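Local coordinates for DUF176 (Nitrosomonas europaea, PDB 2OMO), which is probably an oxidoreductase of the antibiotic biosynthesis monooxygenase family, whose exact reaction and substrate are not established, at residues Thr37-Asn47 and Gln64-Leu74; Glu54-Ile62 and Val73-Asp83. All coordinates share one frame; numbering follows the deposited sequence.

Interaction 1: Thr37-Asn47 and Gln64-Leu74; sequences TEAFKEATRMN and QSADDPTRFVL
Phe-40 and Phe-72 meet where helix 37-51 packs on one face of the antiparallel sheet, in the dimeric alpha+beta ferredoxin-like fold of the antibiotic biosynthesis monooxygenase family. The helix segment and strand 71-74 run almost parallel, their axes 10.7 Å apart, with side chains filling the layer between them. In the apolar part, the CD2-CE2 side of Phe-40 sits over one face of the Phe-72 ring, Phe-40 CE2 being 3.5 Å from Phe-72 CG. The planes are inclined at 51°, and the two side chains pass one another pointing in opposing directions. Phe-40 gets there because its CG is anti to the backbone N (chi1 178°), which sends the ring down toward the strand. Farther along the helix, Thr-44 CG2 and Leu-74 CD2 touch tip to tip at 3.8 Å, while Lys-41 lays its CG against the CE1-CZ side of Phe-72, crossing it at about a right angle. At the hairpin end, the methyl groups of Thr-37 and Thr-70 pack together. Val-32 and Val-100 add to the apolar surroundings of Phe-40.

Polar links across the layer run through water. One water donates to Glu-38 OE2 and accepts from Gln-64 NE2; another accepts from Lys-41 NZ and donates to Gln-64 OE1, so both ends of the amide are engaged. The same NE2 also binds Pro-69 O at 2.9 Å, nearly straight (172°) and on a lone pair, which fixes the amide's rotation and ties strand 57-65 to the turn. That type I turn, Asp-68 to Arg-71, carries an Asx turn: Asp-68 OD1 takes both Thr-70 N, at 2.9 Å, and Thr-70 OG1, at 2.8 Å, from the same face of its carboxylate.

Interaction 2: Glu54-Ile62 and Val73-Asp83; sequences EPGNMRFDI and VLYEAYKTRKD
A chi1 of -171° turns the Asn-57 side chain away from its own N and over Tyr-78, whose own CG stands anti to the carbonyl carbon (chi1 -65°) and carries the ring back toward the neighbouring strand. Asn-57 ND2 lies over one face of that ring, offset toward the rim and 3.4 Å from Tyr-78 CZ, with the amide and ring planes steeply inclined. The same nitrogen donates to Arg-59 O, from the opposite face of that carbonyl to Ala-77 N. Here the antiparallel hairpin of strands 57-65 and 71-78 has a classic beta bulge: Met-58 N and Arg-59 N both bind Ala-77 O, at 2.8 and 3.2 Å respectively, shifting the register by one.

Beyond the bulge, Phe-60 and Glu-76 lie side by side, and Glu-76 CG makes a CH-pi contact 4.0 Å from the centroid of the Phe-60 ring. On the other sheet face Arg-59 runs alongside Tyr-75, its CG at the ring's edge; Arg-59 NE and Tyr-75 OH go on to Asp-61 of the second subunit. At the far end Lys-79 N binds Gly-56 O at 2.7 Å, while Thr-80 and Asp-83 form a capping box at the start of helix 81-87.

Tyr-78 OH donates to Glu-54 OE1 at 2.8 Å, from above the carboxylate plane, and the other oxygen, OE2, binds His-87, His-92 and Ser-51. Gripped at both oxygens, the buried carboxylate of Glu-54 is held in place between the hairpin and three helices.

Following the chain from its N terminus, strand 24-31 leads into helix 37-51, which supplies the first half of interaction 1. Residues 54-62 then open interaction 2, and strand 57-65 continues into 64-74, where interaction 1 closes its loop onto the helix. The rest of strand 71-78, with the start of helix 81-87, forms 73-83 and closes interaction 2, so the two loops cross rather than nest. Val-73 and Leu-74 belong to both contacts, and Thr-44 CG2 touches Ile-62 CD1 at 3.4 Å between them. Interaction 1 ties the helix layer to the sheet; interaction 2 pairs the hairpin strands within it. Both reach the second subunit, with which the sheet continues through strand 57-65.

Interaction 1: Thr37-Asn47 and Gln64-Leu74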
loop_
_atom_site.group_PDB
_atom_site.type_symbol
_atom_site.label_atom_id
_atom_site.label_comp_id
_atom_site.label_asym_id
_atom_site.label_seq_id
_atom_site.Cartn_x
_atom_site.Cartn_y
_atom_site.Cartn_z
ATOM N N THR A 37 16.925 11.994 5.861
ATOM C CA THR A 37 16.378 10.958 4.957
ATOM C C THR A 37 17.194 9.662 4.944
ATOM O O THR A 37 16.603 8.571 4.990
ATOM C CB THR A 37 16.119 11.437 3.513
ATOM O OG1 THR A 37 17.337 11.905 2.945
ATOM C CG2 THR A 37 15.100 12.562 3.511
ATOM N N GLU A 38 18.528 9.769 4.922
ATOM C CA GLU A 38 19.402 8.556 4.885
ATOM C C GLU A 38 19.335 7.890 6.243
ATOM O O GLU A 38 19.264 6.676 6.330
ATOM C CB GLU A 38 20.850 8.874 4.484
ATOM C CG GLU A 38 20.961 9.668 3.151
ATOM C CD GLU A 38 19.966 9.205 2.116
ATOM O OE1 GLU A 38 20.088 8.049 1.661
ATOM O OE2 GLU A 38 19.044 10.004 1.750
ATOM N N ALA A 39 19.329 8.704 7.307
ATOM C CA ALA A 39 19.241 8.185 8.659
ATOM C C ALA A 39 17.915 7.426 8.810
ATOM O O ALA A 39 17.867 6.316 9.371
ATOM C CB ALA A 39 19.338 9.320 9.677
ATOM N N PHE A 40 16.846 8.019 8.288
ATOM C CA PHE A 40 15.542 7.389 8.419
ATOM C C PHE A 40 15.466 6.065 7.637
ATOM O O PHE A 40 14.928 5.072 8.176
ATOM C CB PHE A 40 14.439 8.321 7.962
ATOM C CG PHE A 40 13.048 7.697 8.032
ATOM C CD1 PHE A 40 12.373 7.654 9.244
ATOM C CD2 PHE A 40 12.427 7.202 6.890
ATOM C CE1 PHE A 40 11.052 7.122 9.333
ATOM C CE2 PHE A 40 11.131 6.666 6.968
ATOM C CZ PHE A 40 10.464 6.618 8.198
ATOM N N LYS A 41 16.035 6.028 6.417
ATOM C CA LYS A 41 16.075 4.796 5.618
ATOM C C LYS A 41 16.792 3.678 6.333
ATOM O O LYS A 41 16.363 2.522 6.317
ATOM C CB LYS A 41 16.724 5.022 4.237
ATOM C CG LYS A 41 15.910 5.985 3.368
ATOM C CD LYS A 41 16.430 6.091 1.923
ATOM C CE LYS A 41 17.902 6.226 1.794
ATOM N NZ LYS A 41 18.243 6.451 0.356
ATOM N N GLU A 42 17.904 4.026 6.986
ATOM C CA GLU A 42 18.719 3.006 7.611
ATOM C C GLU A 42 17.985 2.403 8.820
ATOM O O GLU A 42 17.999 1.198 9.030
ATOM C CB GLU A 42 20.064 3.637 8.004
ATOM C CG GLU A 42 20.935 2.869 8.967
ATOM C CD GLU A 42 22.261 3.654 9.170
ATOM O OE1 GLU A 42 22.191 4.852 9.553
ATOM O OE2 GLU A 42 23.331 3.085 8.905
ATOM N N ALA A 43 17.384 3.267 9.626
ATOM C CA ALA A 43 16.618 2.838 10.799
ATOM C C ALA A 43 15.418 1.990 10.353
ATOM O O ALA A 43 15.111 0.965 10.966
ATOM C CB ALA A 43 16.170 4.061 11.627
ATOM N N THR A 44 14.775 2.399 9.256
ATOM C CA THR A 44 13.592 1.683 8.778
ATOM C C THR A 44 13.984 0.338 8.128
ATOM O O THR A 44 13.204 -0.627 8.176
ATOM C CB THR A 44 12.744 2.587 7.838
ATOM O OG1 THR A 44 12.472 3.812 8.521
ATOM C CG2 THR A 44 11.439 1.901 7.438
ATOM N N ARG A 45 15.197 0.244 7.586
ATOM C CA ARG A 45 15.706 -1.027 7.047
ATOM C C ARG A 45 15.678 -2.096 8.146
ATOM O O ARG A 45 15.248 -3.234 7.926
ATOM C CB ARG A 45 17.144 -0.846 6.503
ATOM C CG ARG A 45 17.776 -2.123 5.928
ATOM C CD ARG A 45 19.234 -1.880 5.504
ATOM N NE ARG A 45 20.113 -2.992 5.855
ATOM C CZ ARG A 45 21.187 -2.894 6.645
ATOM N NH1 ARG A 45 21.928 -3.963 6.900
ATOM N NH2 ARG A 45 21.530 -1.726 7.180
HETATM N N MSE A 46 16.169 -1.721 9.331
HETATM C CA MSE A 46 16.255 -2.622 10.459
HETATM C C MSE A 46 14.877 -3.081 10.886
HETATM O O MSE A 46 14.671 -4.270 11.194
HETATM C CB MSE A 46 16.947 -1.912 11.628
HETATM C CG MSE A 46 18.202 -1.201 11.195
HETATM SE SE MSE A 46 19.636 -2.459 10.881
HETATM C CE MSE A 46 19.334 -2.983 9.045
ATOM N N ASN A 47 13.940 -2.133 10.944
ATOM C CA ASN A 47 12.533 -2.437 11.258
ATOM C C ASN A 47 11.948 -3.444 10.232
ATOM O O ASN A 47 11.398 -4.478 10.605
ATOM C CB ASN A 47 11.756 -1.103 11.271
ATOM C CG ASN A 47 10.296 -1.231 11.779
ATOM O OD1 ASN A 47 9.860 -2.290 12.158
ATOM N ND2 ASN A 47 9.555 -0.109 11.772
ATOM N N GLN A 64 9.722 5.127 -0.882
ATOM C CA GLN A 64 10.142 6.536 -0.892
ATOM C C GLN A 64 9.489 7.220 -2.098
ATOM O O GLN A 64 9.495 6.672 -3.194
ATOM C CB GLN A 64 11.649 6.621 -0.959
ATOM C CG GLN A 64 12.191 8.070 -0.913
ATOM C CD GLN A 64 13.690 8.054 -0.834
ATOM O OE1 GLN A 64 14.335 7.179 -1.449
ATOM N NE2 GLN A 64 14.273 9.031 -0.112
ATOM N N SER A 65 8.862 8.362 -1.854
ATOM C CA SER A 65 8.079 9.039 -2.902
ATOM C C SER A 65 9.018 9.399 -4.041
ATOM O O SER A 65 10.145 9.875 -3.800
ATOM C CB SER A 65 7.369 10.298 -2.374
ATOM O OG SER A 65 7.098 11.188 -3.453
ATOM N N ALA A 66 8.593 9.107 -5.278
ATOM C CA ALA A 66 9.345 9.494 -6.471
ATOM C C ALA A 66 9.468 10.994 -6.586
ATOM O O ALA A 66 10.439 11.480 -7.134
ATOM C CB ALA A 66 8.659 8.970 -7.748
ATOM N N ASP A 67 8.462 11.732 -6.133
ATOM C CA ASP A 67 8.463 13.174 -6.330
ATOM C C ASP A 67 9.232 13.892 -5.230
ATOM O O ASP A 67 9.646 15.034 -5.404
ATOM C CB ASP A 67 7.022 13.713 -6.381
ATOM C CG ASP A 67 6.371 13.537 -7.762
ATOM O OD1 ASP A 67 7.055 13.158 -8.746
ATOM O OD2 ASP A 67 5.160 13.800 -7.870
ATOM N N ASP A 68 9.384 13.246 -4.079
ATOM C CA ASP A 68 9.892 13.936 -2.895
ATOM C C ASP A 68 10.544 12.948 -1.978
ATOM O O ASP A 68 9.830 12.227 -1.286
ATOM C CB ASP A 68 8.768 14.608 -2.125
ATOM C CG ASP A 68 9.289 15.497 -0.988
ATOM O OD1 ASP A 68 10.469 15.322 -0.579
ATOM O OD2 ASP A 68 8.535 16.371 -0.519
ATOM N N PRO A 69 11.899 12.934 -1.932
ATOM C CA PRO A 69 12.617 11.931 -1.103
ATOM C C PRO A 69 12.382 12.068 0.397
ATOM O O PRO A 69 12.781 11.195 1.142
ATOM C CB PRO A 69 14.108 12.170 -1.442
ATOM C CG PRO A 69 14.165 13.615 -1.900
ATOM C CD PRO A 69 12.831 13.836 -2.640
ATOM N N THR A 70 11.778 13.153 0.861
ATOM C CA THR A 70 11.524 13.273 2.306
ATOM C C THR A 70 10.210 12.570 2.696
ATOM O O THR A 70 9.868 12.503 3.872
ATOM C CB THR A 70 11.518 14.746 2.823
ATOM O OG1 THR A 70 10.411 15.446 2.233
ATOM C CG2 THR A 70 12.890 15.449 2.529
ATOM N N ARG A 71 9.489 12.054 1.700
ATOM C CA ARG A 71 8.197 11.453 1.939
ATOM C C ARG A 71 8.300 9.958 1.805
ATOM O O ARG A 71 8.735 9.446 0.764
ATOM C CB ARG A 71 7.105 12.025 1.029
ATOM C CG ARG A 71 7.019 13.568 1.056
ATOM C CD ARG A 71 7.054 14.025 2.444
ATOM N NE ARG A 71 6.947 15.472 2.567
ATOM C CZ ARG A 71 5.788 16.075 2.746
ATOM N NH1 ARG A 71 4.696 15.334 2.788
ATOM N NH2 ARG A 71 5.718 17.395 2.880
ATOM N N PHE A 72 7.958 9.275 2.893
ATOM C CA PHE A 72 8.001 7.797 2.919
ATOM C C PHE A 72 6.673 7.173 3.255
ATOM O O PHE A 72 5.823 7.780 3.943
ATOM C CB PHE A 72 9.029 7.302 3.966
ATOM C CG PHE A 72 10.444 7.700 3.645
ATOM C CD1 PHE A 72 11.272 6.828 2.925
ATOM C CD2 PHE A 72 10.933 8.977 4.003
ATOM C CE1 PHE A 72 12.622 7.217 2.606
ATOM C CE2 PHE A 72 12.272 9.369 3.702
ATOM C CZ PHE A 72 13.109 8.470 2.993
ATOM N N VAL A 73 6.525 5.922 2.845
ATOM C CA VAL A 73 5.349 5.097 3.247
ATOM C C VAL A 73 5.856 3.744 3.757
ATOM O O VAL A 73 6.740 3.128 3.117
ATOM C CB VAL A 73 4.407 4.848 2.062
ATOM C CG1 VAL A 73 3.448 3.617 2.330
ATOM C CG2 VAL A 73 3.616 6.119 1.730
ATOM N N LEU A 74 5.350 3.305 4.911
ATOM C CA LEU A 74 5.484 1.918 5.339
ATOM C C LEU A 74 4.129 1.234 5.093
ATOM O O LEU A 74 3.121 1.608 5.682
ATOM C CB LEU A 74 5.830 1.803 6.842
ATOM C CG LEU A 74 7.176 2.470 7.245
ATOM C CD1 LEU A 74 7.038 3.998 7.423
ATOM C CD2 LEU A 74 7.826 1.835 8.529
HETATM O O HOH W 1 17.095 9.735 -0.199
HETATM O O HOH W 2 16.957 7.107 -2.054
#

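Interaction 2: Glu54-Ile62 and Val73-Asp83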
loop_
_atom_site.group_PDB
_atom_site.type_symbol
_atom_site.label_atom_id
_atom_site.label_comp_id
_atom_site.label_asym_id
_atom_site.label_seq_id
_atom_site.Cartn_x
_atom_site.Cartn_y
_atom_site.Cartn_z
ATOM N N GLU A 54 7.967 -11.536 11.300
ATOM C CA GLU A 54 6.907 -11.643 12.307
ATOM C C GLU A 54 5.840 -12.618 11.815
ATOM O O GLU A 54 5.519 -12.654 10.609
ATOM C CB GLU A 54 6.244 -10.303 12.607
ATOM C CG GLU A 54 7.102 -9.268 13.308
ATOM C CD GLU A 54 6.446 -7.912 13.361
ATOM O OE1 GLU A 54 5.191 -7.821 13.249
ATOM O OE2 GLU A 54 7.178 -6.912 13.505
ATOM N N PRO A 55 5.255 -13.385 12.758
ATOM C CA PRO A 55 4.221 -14.329 12.326
ATOM C C PRO A 55 3.021 -13.585 11.650
ATOM O O PRO A 55 2.477 -12.591 12.181
ATOM C CB PRO A 55 3.790 -15.033 13.630
ATOM C CG PRO A 55 4.947 -14.770 14.626
ATOM C CD PRO A 55 5.422 -13.363 14.227
ATOM N N GLY A 56 2.652 -14.063 10.470
ATOM C CA GLY A 56 1.492 -13.487 9.788
ATOM C C GLY A 56 1.797 -12.220 9.006
ATOM O O GLY A 56 0.888 -11.662 8.376
ATOM N N ASN A 57 3.051 -11.739 9.017
ATOM C CA ASN A 57 3.396 -10.591 8.117
ATOM C C ASN A 57 3.283 -10.986 6.651
ATOM O O ASN A 57 3.783 -12.048 6.257
ATOM C CB ASN A 57 4.809 -10.056 8.332
ATOM C CG ASN A 57 5.036 -8.789 7.564
ATOM O OD1 ASN A 57 5.725 -8.800 6.568
ATOM N ND2 ASN A 57 4.400 -7.697 7.995
HETATM N N MSE A 58 2.595 -10.158 5.863
HETATM C CA MSE A 58 2.420 -10.384 4.441
HETATM C C MSE A 58 3.139 -9.345 3.592
HETATM O O MSE A 58 3.563 -9.636 2.463
HETATM C CB MSE A 58 0.946 -10.371 4.104
HETATM C CG MSE A 58 0.293 -11.490 4.825
HETATM SE SE MSE A 58 -1.510 -11.750 4.274
HETATM C CE MSE A 58 -1.213 -12.253 2.376
ATOM N N ARG A 59 3.279 -8.128 4.118
ATOM C CA ARG A 59 4.187 -7.160 3.498
ATOM C C ARG A 59 4.654 -6.219 4.572
ATOM O O ARG A 59 3.917 -5.938 5.523
ATOM C CB ARG A 59 3.476 -6.246 2.447
ATOM C CG ARG A 59 2.849 -6.872 1.216
ATOM C CD ARG A 59 1.425 -7.361 1.385
ATOM N NE ARG A 59 0.809 -7.713 0.076
ATOM C CZ ARG A 59 1.012 -8.849 -0.569
ATOM N NH1 ARG A 59 1.831 -9.761 -0.041
ATOM N NH2 ARG A 59 0.419 -9.075 -1.739
ATOM N N PHE A 60 5.847 -5.668 4.365
ATOM C CA PHE A 60 6.342 -4.592 5.212
ATOM C C PHE A 60 7.189 -3.739 4.272
ATOM O O PHE A 60 8.374 -3.490 4.498
ATOM C CB PHE A 60 7.128 -5.118 6.425
ATOM C CG PHE A 60 7.061 -4.185 7.611
ATOM C CD1 PHE A 60 6.030 -4.296 8.563
ATOM C CD2 PHE A 60 8.014 -3.158 7.742
ATOM C CE1 PHE A 60 5.953 -3.380 9.635
ATOM C CE2 PHE A 60 7.972 -2.252 8.817
ATOM C CZ PHE A 60 6.948 -2.337 9.760
ATOM N N ASP A 61 6.548 -3.296 3.195
ATOM C CA ASP A 61 7.275 -2.600 2.140
ATOM C C ASP A 61 7.656 -1.212 2.630
ATOM O O ASP A 61 6.833 -0.482 3.228
ATOM C CB ASP A 61 6.417 -2.449 0.897
ATOM C CG ASP A 61 6.025 -3.785 0.257
ATOM O OD1 ASP A 61 6.702 -4.801 0.544
ATOM O OD2 ASP A 61 5.063 -3.833 -0.588
ATOM N N ILE A 62 8.876 -0.819 2.326
ATOM C CA ILE A 62 9.332 0.543 2.679
ATOM C C ILE A 62 9.490 1.313 1.374
ATOM O O ILE A 62 10.335 0.943 0.534
ATOM C CB ILE A 62 10.680 0.552 3.430
ATOM C CG1 ILE A 62 10.650 -0.393 4.654
ATOM C CG2 ILE A 62 11.051 1.999 3.851
ATOM C CD1 ILE A 62 9.450 -0.187 5.566
ATOM N N VAL A 73 6.525 5.922 2.845
ATOM C CA VAL A 73 5.349 5.097 3.247
ATOM C C VAL A 73 5.856 3.744 3.757
ATOM O O VAL A 73 6.740 3.128 3.117
ATOM C CB VAL A 73 4.407 4.848 2.062
ATOM C CG1 VAL A 73 3.448 3.617 2.330
ATOM C CG2 VAL A 73 3.616 6.119 1.730
ATOM N N LEU A 74 5.350 3.305 4.911
ATOM C CA LEU A 74 5.484 1.918 5.339
ATOM C C LEU A 74 4.129 1.234 5.093
ATOM O O LEU A 74 3.121 1.608 5.682
ATOM C CB LEU A 74 5.830 1.803 6.842
ATOM C CG LEU A 74 7.176 2.470 7.245
ATOM C CD1 LEU A 74 7.038 3.998 7.423
ATOM C CD2 LEU A 74 7.826 1.835 8.529
ATOM N N TYR A 75 4.144 0.212 4.250
ATOM C CA TYR A 75 2.955 -0.531 3.891
ATOM C C TYR A 75 2.993 -1.843 4.678
ATOM O O TYR A 75 3.675 -2.804 4.295
ATOM C CB TYR A 75 2.933 -0.741 2.375
ATOM C CG TYR A 75 1.740 -1.489 1.842
ATOM C CD1 TYR A 75 0.510 -0.835 1.614
ATOM C CD2 TYR A 75 1.825 -2.834 1.573
ATOM C CE1 TYR A 75 -0.586 -1.532 1.130
ATOM C CE2 TYR A 75 0.721 -3.554 1.091
ATOM C CZ TYR A 75 -0.492 -2.882 0.877
ATOM O OH TYR A 75 -1.611 -3.526 0.367
ATOM N N GLU A 76 2.227 -1.871 5.771
ATOM C CA GLU A 76 2.359 -2.931 6.770
ATOM C C GLU A 76 1.069 -3.784 6.743
ATOM O O GLU A 76 0.030 -3.342 7.225
ATOM C CB GLU A 76 2.543 -2.268 8.135
ATOM C CG GLU A 76 3.595 -1.143 8.135
ATOM C CD GLU A 76 3.838 -0.535 9.534
ATOM O OE1 GLU A 76 3.128 -0.886 10.500
ATOM O OE2 GLU A 76 4.729 0.339 9.640
ATOM N N ALA A 77 1.167 -4.977 6.158
ATOM C CA ALA A 77 0.047 -5.866 5.883
ATOM C C ALA A 77 0.268 -7.143 6.692
ATOM O O ALA A 77 1.372 -7.722 6.648
ATOM C CB ALA A 77 -0.000 -6.210 4.392
ATOM N N TYR A 78 -0.769 -7.583 7.425
ATOM C CA TYR A 78 -0.710 -8.857 8.136
ATOM C C TYR A 78 -1.922 -9.729 7.808
ATOM O O TYR A 78 -3.016 -9.222 7.436
ATOM C CB TYR A 78 -0.645 -8.623 9.653
ATOM C CG TYR A 78 0.624 -7.938 10.103
ATOM C CD1 TYR A 78 1.669 -8.684 10.702
ATOM C CD2 TYR A 78 0.790 -6.553 9.940
ATOM C CE1 TYR A 78 2.863 -8.073 11.115
ATOM C CE2 TYR A 78 1.996 -5.923 10.360
ATOM C CZ TYR A 78 3.009 -6.689 10.937
ATOM O OH TYR A 78 4.156 -6.041 11.323
ATOM N N LYS A 79 -1.743 -11.043 7.976
ATOM C CA LYS A 79 -2.861 -11.985 7.847
ATOM C C LYS A 79 -4.052 -11.614 8.741
ATOM O O LYS A 79 -5.194 -11.694 8.306
ATOM C CB LYS A 79 -2.413 -13.424 8.189
ATOM C CG LYS A 79 -1.448 -14.010 7.137
ATOM C CD LYS A 79 -0.885 -15.387 7.468
ATOM C CE LYS A 79 -0.030 -15.911 6.291
ATOM N NZ LYS A 79 1.174 -15.053 6.049
ATOM N N THR A 80 -3.776 -11.223 9.983
ATOM C CA THR A 80 -4.805 -10.889 10.965
ATOM C C THR A 80 -4.497 -9.640 11.750
ATOM O O THR A 80 -3.319 -9.213 11.909
ATOM C CB THR A 80 -5.014 -12.030 12.022
ATOM O OG1 THR A 80 -3.878 -12.088 12.897
ATOM C CG2 THR A 80 -5.242 -13.371 11.339
ATOM N N ARG A 81 -5.566 -9.032 12.256
ATOM C CA ARG A 81 -5.411 -7.843 13.074
ATOM C C ARG A 81 -4.521 -8.124 14.284
ATOM O O ARG A 81 -3.751 -7.275 14.702
ATOM C CB ARG A 81 -6.756 -7.286 13.586
ATOM C CG ARG A 81 -6.505 -5.926 14.251
ATOM C CD ARG A 81 -7.573 -5.369 15.161
ATOM N NE ARG A 81 -8.871 -5.315 14.542
ATOM C CZ ARG A 81 -9.665 -4.239 14.446
ATOM N NH1 ARG A 81 -9.316 -3.038 14.904
ATOM N NH2 ARG A 81 -10.843 -4.403 13.887
ATOM N N LYS A 82 -4.646 -9.309 14.868
ATOM C CA LYS A 82 -3.901 -9.549 16.095
ATOM C C LYS A 82 -2.400 -9.702 15.840
ATOM O O LYS A 82 -1.604 -9.245 16.688
ATOM C CB LYS A 82 -4.540 -10.641 16.949
ATOM C CG LYS A 82 -5.867 -10.164 17.561
ATOM C CD LYS A 82 -6.928 -10.033 16.458
ATOM C CE LYS A 82 -8.153 -9.229 16.862
ATOM N NZ LYS A 82 -9.231 -9.563 15.882
ATOM N N ASP A 83 -2.027 -10.250 14.661
ATOM C CA ASP A 83 -0.654 -10.223 14.132
ATOM C C ASP A 83 -0.162 -8.789 14.013
ATOM O O ASP A 83 0.937 -8.501 14.453
ATOM C CB ASP A 83 -0.539 -10.896 12.745
ATOM C CG ASP A 83 -0.908 -12.387 12.761
ATOM O OD1 ASP A 83 -0.587 -13.091 13.745
ATOM O OD2 ASP A 83 -1.528 -12.855 11.778
HETATM O O HOH W 3 3.727 -8.992 14.968
HETATM O O HOH W 4 2.792 -11.294 14.537
#